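Local coordinates for protein iron-containing alcohol dehydrogenase (Ralstonia eutropha, PDB 3JZD) that probably reduces maleylacetate to 3-oxoadipate with NADH or NADPH, as a homodimeric member of the iron-containing alcohol dehydrogenase family, at residues Ala21-Gln26 / Ile154-Leu159; Ala270-Ala275 / Tyr333-Pro338. One frame throughout, in Å; residues are numbered along the deposited sequence.

Contact 1: residues Ala21-Gln26 / Ile154-Leu159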
ATOM      1  N   ALA A  21      -3.455 -13.085 -15.616  1.00 14.49           N
ATOM      2  CA  ALA A  21      -4.065 -14.188 -16.331  1.00 15.95           C
ATOM      3  C   ALA A  21      -3.112 -15.364 -16.315  1.00 15.73           C
ATOM      4  O   ALA A  21      -1.953 -15.249 -16.683  1.00 14.70           O
ATOM      5  CB  ALA A  21      -4.376 -13.799 -17.790  1.00 15.98           C
ATOM      6  N   GLY A  22      -3.600 -16.505 -15.850  1.00 16.28           N
ATOM      7  CA  GLY A  22      -2.787 -17.709 -15.789  1.00 16.04           C
ATOM      8  C   GLY A  22      -2.019 -17.916 -14.512  1.00 15.50           C
ATOM      9  O   GLY A  22      -1.359 -18.946 -14.363  1.00 15.33           O
ATOM     10  N   SER A  23      -2.099 -16.961 -13.582  1.00 14.14           N
ATOM     11  CA  SER A  23      -1.372 -17.037 -12.350  1.00 13.93           C
ATOM     12  C   SER A  23      -1.699 -18.280 -11.512  1.00 15.44           C
ATOM     13  O   SER A  23      -0.851 -18.747 -10.767  1.00 14.48           O
ATOM     14  CB  SER A  23      -1.578 -15.770 -11.504  1.00 14.75           C
ATOM     15  OG  SER A  23      -2.914 -15.683 -10.980  1.00 16.06           O
ATOM     16  N   SER A  24      -2.913 -18.814 -11.609  1.00 16.42           N
ATOM     17  CA  SER A  24      -3.256 -19.992 -10.815  1.00 15.08           C
ATOM     18  C   SER A  24      -2.374 -21.175 -11.155  1.00 15.24           C
ATOM     19  O   SER A  24      -2.228 -22.106 -10.328  1.00 15.36           O
ATOM     20  CB  SER A  24      -4.721 -20.353 -10.938  1.00 15.42           C
ATOM     21  OG  SER A  24      -5.008 -20.727 -12.248  1.00 15.87           O
ATOM     22  N   SER A  25      -1.747 -21.157 -12.332  1.00 14.63           N
ATOM     23  CA  SER A  25      -0.785 -22.215 -12.682  1.00 15.11           C
ATOM     24  C   SER A  25       0.466 -22.249 -11.812  1.00 15.43           C
ATOM     25  O   SER A  25       1.246 -23.161 -11.919  1.00 15.12           O
ATOM     26  CB  SER A  25      -0.325 -22.118 -14.136  1.00 15.60           C
ATOM     27  OG  SER A  25       0.535 -21.015 -14.315  1.00 21.99           O
ATOM     28  N   GLN A  26       0.677 -21.259 -10.964  1.00 16.42           N
ATOM     29  CA  GLN A  26       1.860 -21.209 -10.133  1.00 18.23           C
ATOM     30  C   GLN A  26       1.511 -21.618  -8.731  1.00 16.14           C
ATOM     31  O   GLN A  26       2.293 -21.404  -7.830  1.00 15.29           O
ATOM     32  CB  GLN A  26       2.432 -19.777 -10.117  1.00 20.46           C
ATOM     33  CG  GLN A  26       2.768 -19.268 -11.495  1.00 22.29           C
ATOM     34  CD  GLN A  26       3.151 -17.790 -11.514  1.00 32.68           C
ATOM     35  OE1 GLN A  26       3.458 -17.180 -10.475  1.00 25.18           O
ATOM     36  NE2 GLN A  26       3.138 -17.207 -12.711  1.00 27.52           N
ATOM     37  N   ILE A 154      -3.558 -15.386  -4.933  1.00 13.66           N
ATOM     38  CA  ILE A 154      -3.269 -15.579  -6.313  1.00 16.12           C
ATOM     39  C   ILE A 154      -4.487 -15.094  -7.049  1.00 16.04           C
ATOM     40  O   ILE A 154      -5.571 -15.708  -6.941  1.00 17.49           O
ATOM     41  CB  ILE A 154      -3.041 -17.074  -6.641  1.00 17.61           C
ATOM     42  CG1 ILE A 154      -1.822 -17.582  -5.885  1.00 16.73           C
ATOM     43  CG2 ILE A 154      -2.947 -17.285  -8.164  1.00 12.62           C
ATOM     44  CD1 ILE A 154      -1.551 -19.096  -6.078  1.00 12.25           C
ATOM     45  N   TYR A 155      -4.342 -13.973  -7.753  1.00 15.12           N
ATOM     46  CA  TYR A 155      -5.461 -13.410  -8.500  1.00 14.25           C
ATOM     47  C   TYR A 155      -5.320 -13.790  -9.943  1.00 15.11           C
ATOM     48  O   TYR A 155      -4.389 -13.312 -10.596  1.00 16.64           O
ATOM     49  CB  TYR A 155      -5.496 -11.881  -8.430  1.00 15.75           C
ATOM     50  CG  TYR A 155      -6.004 -11.323  -7.151  1.00 17.78           C
ATOM     51  CD1 TYR A 155      -7.330 -11.508  -6.787  1.00 15.41           C
ATOM     52  CD2 TYR A 155      -5.178 -10.541  -6.333  1.00 21.49           C
ATOM     53  CE1 TYR A 155      -7.832 -10.966  -5.628  1.00 11.10           C
ATOM     54  CE2 TYR A 155      -5.643 -10.005  -5.168  1.00 14.52           C
ATOM     55  CZ  TYR A 155      -7.004 -10.219  -4.829  1.00 14.70           C
ATOM     56  OH  TYR A 155      -7.507  -9.706  -3.679  1.00 14.75           O
ATOM     57  N   ASP A 156      -6.239 -14.620 -10.444  1.00 14.85           N
ATOM     58  CA  ASP A 156      -6.210 -15.101 -11.823  1.00 16.05           C
ATOM     59  C   ASP A 156      -7.556 -14.738 -12.455  1.00 19.15           C
ATOM     60  O   ASP A 156      -8.562 -15.378 -12.182  1.00 17.62           O
ATOM     61  CB  ASP A 156      -5.991 -16.636 -11.878  1.00 16.49           C
ATOM     62  CG  ASP A 156      -5.713 -17.134 -13.261  1.00 16.39           C
ATOM     63  OD1 ASP A 156      -5.976 -16.391 -14.213  1.00 17.55           O
ATOM     64  OD2 ASP A 156      -5.195 -18.252 -13.406  1.00 15.54           O
ATOM     65  N   PRO A 157      -7.580 -13.685 -13.284  1.00 20.23           N
ATOM     66  CA  PRO A 157      -8.804 -13.282 -13.934  1.00 21.49           C
ATOM     67  C   PRO A 157      -9.437 -14.375 -14.805  1.00 21.54           C
ATOM     68  O   PRO A 157     -10.625 -14.306 -15.070  1.00 23.28           O
ATOM     69  CB  PRO A 157      -8.364 -12.121 -14.797  1.00 21.16           C
ATOM     70  CG  PRO A 157      -6.938 -12.375 -15.028  1.00 24.46           C
ATOM     71  CD  PRO A 157      -6.437 -12.890 -13.750  1.00 19.09           C
ATOM     72  N   ALA A 158      -8.667 -15.356 -15.252  1.00 20.65           N
ATOM     73  CA  ALA A 158      -9.232 -16.487 -16.012  1.00 19.79           C
ATOM     74  C   ALA A 158     -10.250 -17.266 -15.175  1.00 20.16           C
ATOM     75  O   ALA A 158     -11.182 -17.845 -15.714  1.00 21.55           O
ATOM     76  CB  ALA A 158      -8.150 -17.393 -16.456  1.00 18.68           C
ATOM     77  N   LEU A 159     -10.059 -17.299 -13.859  1.00 19.74           N
ATOM     78  CA  LEU A 159     -10.989 -17.995 -12.970  1.00 20.54           C
ATOM     79  C   LEU A 159     -12.256 -17.169 -12.685  1.00 21.25           C
ATOM     80  O   LEU A 159     -13.151 -17.653 -12.033  1.00 22.19           O
ATOM     81  CB  LEU A 159     -10.319 -18.438 -11.653  1.00 17.28           C
ATOM     82  CG  LEU A 159      -9.108 -19.380 -11.753  1.00 24.24           C
ATOM     83  CD1 LEU A 159      -8.706 -19.942 -10.375  1.00 18.21           C
ATOM     84  CD2 LEU A 159      -9.314 -20.497 -12.728  1.00 17.15           C
TER

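Contact 2: residues Ala270-Ala275 / Tyr333-Pro338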
ATOM      1  N   ALA A 270     -26.778   7.858   0.615  1.00 16.64           N
ATOM      2  CA  ALA A 270     -27.680   9.012   0.728  1.00 14.86           C
ATOM      3  C   ALA A 270     -27.866   9.444   2.211  1.00 15.48           C
ATOM      4  O   ALA A 270     -27.922  10.653   2.525  1.00 14.09           O
ATOM      5  CB  ALA A 270     -29.050   8.733   0.074  1.00 14.69           C
ATOM      6  N   TYR A 271     -27.926   8.461   3.113  1.00 15.67           N
ATOM      7  CA  TYR A 271     -28.126   8.718   4.538  1.00 14.78           C
ATOM      8  C   TYR A 271     -26.930   9.496   5.115  1.00 15.99           C
ATOM      9  O   TYR A 271     -27.092  10.429   5.888  1.00 14.84           O
ATOM     10  CB  TYR A 271     -28.266   7.387   5.269  1.00 13.67           C
ATOM     11  CG  TYR A 271     -28.618   7.501   6.713  1.00 15.75           C
ATOM     12  CD1 TYR A 271     -27.646   7.768   7.670  1.00 12.33           C
ATOM     13  CD2 TYR A 271     -29.931   7.286   7.151  1.00 17.86           C
ATOM     14  CE1 TYR A 271     -27.959   7.852   9.027  1.00 13.11           C
ATOM     15  CE2 TYR A 271     -30.257   7.380   8.519  1.00 14.80           C
ATOM     16  CZ  TYR A 271     -29.268   7.650   9.440  1.00 17.89           C
ATOM     17  OH  TYR A 271     -29.594   7.767  10.763  1.00 12.82           O
ATOM     18  N   ASN A 272     -25.721   9.066   4.770  1.00 15.71           N
ATOM     19  CA  ASN A 272     -24.515   9.702   5.272  1.00 14.67           C
ATOM     20  C   ASN A 272     -23.973  10.912   4.499  1.00 15.47           C
ATOM     21  O   ASN A 272     -23.109  11.635   5.034  1.00 16.09           O
ATOM     22  CB  ASN A 272     -23.409   8.642   5.370  1.00 13.92           C
ATOM     23  CG  ASN A 272     -23.565   7.744   6.590  1.00 15.24           C
ATOM     24  OD1 ASN A 272     -24.263   8.085   7.580  1.00 17.82           O
ATOM     25  ND2 ASN A 272     -22.917   6.586   6.538  1.00 12.44           N
ATOM     26  N   ALA A 273     -24.519  11.176   3.309  1.00 13.19           N
ATOM     27  CA  ALA A 273     -23.937  12.163   2.381  1.00 13.00           C
ATOM     28  C   ALA A 273     -23.717  13.574   2.959  1.00 12.96           C
ATOM     29  O   ALA A 273     -22.645  14.155   2.758  1.00 12.47           O
ATOM     30  CB  ALA A 273     -24.754  12.231   1.049  1.00 12.34           C
ATOM     31  N   ALA A 274     -24.706  14.109   3.656  1.00 10.41           N
ATOM     32  CA  ALA A 274     -24.615  15.453   4.215  1.00 13.29           C
ATOM     33  C   ALA A 274     -23.479  15.593   5.211  1.00 13.03           C
ATOM     34  O   ALA A 274     -22.901  16.672   5.356  1.00 15.02           O
ATOM     35  CB  ALA A 274     -25.948  15.879   4.902  1.00 13.08           C
ATOM     36  N   ALA A 275     -23.146  14.500   5.867  1.00 12.11           N
ATOM     37  CA  ALA A 275     -22.125  14.486   6.898  1.00 12.03           C
ATOM     38  C   ALA A 275     -20.687  14.413   6.387  1.00 11.78           C
ATOM     39  O   ALA A 275     -19.782  14.917   7.064  1.00 11.91           O
ATOM     40  CB  ALA A 275     -22.394  13.310   7.861  1.00 11.08           C
ATOM     41  N   TYR A 333     -22.763   1.813  17.003  1.00 16.59           N
ATOM     42  CA  TYR A 333     -21.448   1.842  16.402  1.00 15.84           C
ATOM     43  C   TYR A 333     -21.207   3.241  15.850  1.00 14.97           C
ATOM     44  O   TYR A 333     -22.162   4.018  15.664  1.00 14.57           O
ATOM     45  CB  TYR A 333     -21.363   0.815  15.285  1.00 16.49           C
ATOM     46  CG  TYR A 333     -22.426   0.997  14.233  1.00 15.39           C
ATOM     47  CD1 TYR A 333     -22.211   1.835  13.154  1.00 14.47           C
ATOM     48  CD2 TYR A 333     -23.658   0.306  14.322  1.00 17.02           C
ATOM     49  CE1 TYR A 333     -23.174   2.006  12.168  1.00 15.79           C
ATOM     50  CE2 TYR A 333     -24.656   0.501  13.369  1.00 16.99           C
ATOM     51  CZ  TYR A 333     -24.414   1.334  12.296  1.00 17.18           C
ATOM     52  OH  TYR A 333     -25.348   1.499  11.323  1.00 14.16           O
ATOM     53  N   TRP A 334     -19.948   3.569  15.584  1.00 13.46           N
ATOM     54  CA  TRP A 334     -19.645   4.915  15.103  1.00 15.01           C
ATOM     55  C   TRP A 334     -20.118   5.070  13.658  1.00 13.39           C
ATOM     56  O   TRP A 334     -19.918   4.189  12.821  1.00 14.09           O
ATOM     57  CB  TRP A 334     -18.125   5.160  15.179  1.00 17.00           C
ATOM     58  CG  TRP A 334     -17.782   6.503  14.855  1.00 14.46           C
ATOM     59  CD1 TRP A 334     -17.706   7.560  15.704  1.00 23.60           C
ATOM     60  CD2 TRP A 334     -17.518   7.011  13.550  1.00 23.15           C
ATOM     61  NE1 TRP A 334     -17.393   8.696  15.006  1.00 25.03           N
ATOM     62  CE2 TRP A 334     -17.240   8.376  13.685  1.00 22.50           C
ATOM     63  CE3 TRP A 334     -17.422   6.428  12.287  1.00 17.95           C
ATOM     64  CZ2 TRP A 334     -16.917   9.173  12.597  1.00 25.82           C
ATOM     65  CZ3 TRP A 334     -17.105   7.220  11.217  1.00 25.11           C
ATOM     66  CH2 TRP A 334     -16.860   8.577  11.376  1.00 19.66           C
ATOM     67  N   ASN A 335     -20.733   6.192  13.363  1.00 13.50           N
ATOM     68  CA  ASN A 335     -21.142   6.511  11.998  1.00 16.27           C
ATOM     69  C   ASN A 335     -21.074   8.053  11.855  1.00 16.53           C
ATOM     70  O   ASN A 335     -21.233   8.740  12.833  1.00 17.60           O
ATOM     71  CB  ASN A 335     -22.556   5.966  11.718  1.00 16.53           C
ATOM     72  CG  ASN A 335     -22.953   6.103  10.265  1.00 17.42           C
ATOM     73  OD1 ASN A 335     -22.400   5.435   9.385  1.00 14.17           O
ATOM     74  ND2 ASN A 335     -23.935   6.936  10.012  1.00 12.01           N
ATOM     75  N   PRO A 336     -20.810   8.592  10.655  1.00 16.58           N
ATOM     76  CA  PRO A 336     -20.663  10.073  10.517  1.00 17.47           C
ATOM     77  C   PRO A 336     -21.907  10.876  10.894  1.00 18.55           C
ATOM     78  O   PRO A 336     -21.784  12.023  11.333  1.00 18.34           O
ATOM     79  CB  PRO A 336     -20.347  10.264   9.037  1.00 16.74           C
ATOM     80  CG  PRO A 336     -19.703   8.951   8.651  1.00 19.76           C
ATOM     81  CD  PRO A 336     -20.441   7.895   9.416  1.00 15.68           C
ATOM     82  N   ARG A 337     -23.080  10.278  10.665  1.00 19.40           N
ATOM     83  CA  ARG A 337     -24.401  10.839  11.064  1.00 18.70           C
ATOM     84  C   ARG A 337     -25.059   9.868  12.112  1.00 18.55           C
ATOM     85  O   ARG A 337     -24.978   8.634  11.970  1.00 19.27           O
ATOM     86  CB  ARG A 337     -25.265  10.978   9.804  1.00 16.84           C
ATOM     87  CG  ARG A 337     -26.696  11.444  10.088  1.00 17.86           C
ATOM     88  CD  ARG A 337     -27.559  11.344   8.870  1.00 14.43           C
ATOM     89  NE  ARG A 337     -28.969  11.509   9.223  1.00 16.57           N
ATOM     90  CZ  ARG A 337     -29.966  11.410   8.348  1.00 15.84           C
ATOM     91  NH1 ARG A 337     -29.710  11.153   7.093  1.00 20.40           N
ATOM     92  NH2 ARG A 337     -31.218  11.594   8.716  1.00 16.31           N
ATOM     93  N   PRO A 338     -25.686  10.403  13.172  1.00 18.56           N
ATOM     94  CA  PRO A 338     -26.312   9.492  14.168  1.00 18.55           C
ATOM     95  C   PRO A 338     -27.307   8.510  13.559  1.00 17.36           C
ATOM     96  O   PRO A 338     -27.969   8.845  12.590  1.00 17.36           O
ATOM     97  CB  PRO A 338     -27.000  10.454  15.165  1.00 18.58           C
ATOM     98  CG  PRO A 338     -26.282  11.743  15.014  1.00 18.35           C
ATOM     99  CD  PRO A 338     -25.777  11.815  13.593  1.00 18.91           C
TER

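Contact 1: residues Ala21-Gln26 / Ile154-Leu159
At the C-terminal ends of the strands of the Rossmann-like nucleotide-binding sheet, the carboxylate of Asp156, just past strand 152-155, gathers the turn that leads from strand 8-19 into helix 27-33. The nitrogen of Gly22 reaches Asp156 OD1 at 2.9 Å, and that of Ser24 reaches Asp156 OD2 at 3.0 Å. Both amides come in from above the carboxylate plane, more than 40° out of it, while the hydroxyl of Ser24 lies closer to that plane and meets Asp156 OD2 on its anti side, with OG at 2.7 Å. A fourth donor is local: Ala158 N closes an Asx turn onto Asp156 OD1, from the face opposite to Gly22. Two bonds on each oxygen fix the rotation of the carboxylate, which chi1 of -170° carries away from the backbone N of Asp156 and out to the turn. Three backbone or hydroxyl donors of the turn thus converge on one acid, and they would be expected to stabilise its negative charge. Ser23 OG lies 2.8 Å from Tyr155 O, a weak bond at best, since Gly20 O is also within reach of its one proton. Pro157 packs its CG on Ala21 CB, 4.0 Å away, and Leu159 CD1 lies at the same distance from Ser24 CB. Pro157 also leans on helix 217-236. Neighbouring parallel strands 8-19 and 152-155 are thereby tied together again beyond their ends, at the end of the sheet where a dinucleotide-binding alpha/beta domain receives its cofactor.

Contact 2: residues Ala270-Ala275 / Tyr333-Pro338
Tyr271 and Asn272, at the C-terminal end of helix 257-272 in the all-helical C-terminal domain, take up the loop that runs into helix 341-353. The two asparagines, Asn272 and Asn335, form a reciprocal amide pair: Asn335 ND2 gives to Asn272 OD1 at 2.7 Å, and Asn272 ND2 returns a longer bond to Asn335 OD1 at 3.1 Å. Their amide planes are twisted 37° apart, and each donor is tilted from the plane of the carbonyl it meets. Both groups have further partners. Asn335 ND2 also gives to Arg337 O at 2.8 Å, bracing its own loop; Asn335 OD1 accepts from Leu241 N, and Asn272 ND2 is bonded to Tyr184 OH. Nearby, Ala275 CB meets Pro336 CB at 3.9 Å. The tyrosine is held at both ends, for Tyr271 OH gives to Pro338 O at 2.7 Å, on a lone pair, and weakly accepts from Glu340 N, while its backbone carbonyl is taken by Arg337. Extended from CG to NE, the arginine chain crosses the tyrosine side chain at about a right angle and lays its guanidinium flat over one ring face in a cation-pi stack. From there, Arg337 NH1 donates within the guanidinium plane to Tyr271 O at 3.0 Å.

The two contacts illustrate how one chain fastens loops in two differently built halves. Contact 1 belongs to the N-terminal alpha/beta part and contact 2 to the helical C-terminal part; they lie on opposite sides of the chain's centre, with their own centres 39 Å apart and nearest atoms about 25 Å apart, so neither touches the other. Along the sequence they follow in series. Their relation to the cofactor differs: contact 1 contains Leu159, which touches the bound NAD although its side chain stays about 6 Å from it and is about 4 Å from that of Thr121, another NAD-binding residue, whereas contact 2 is remote from the known binding sites.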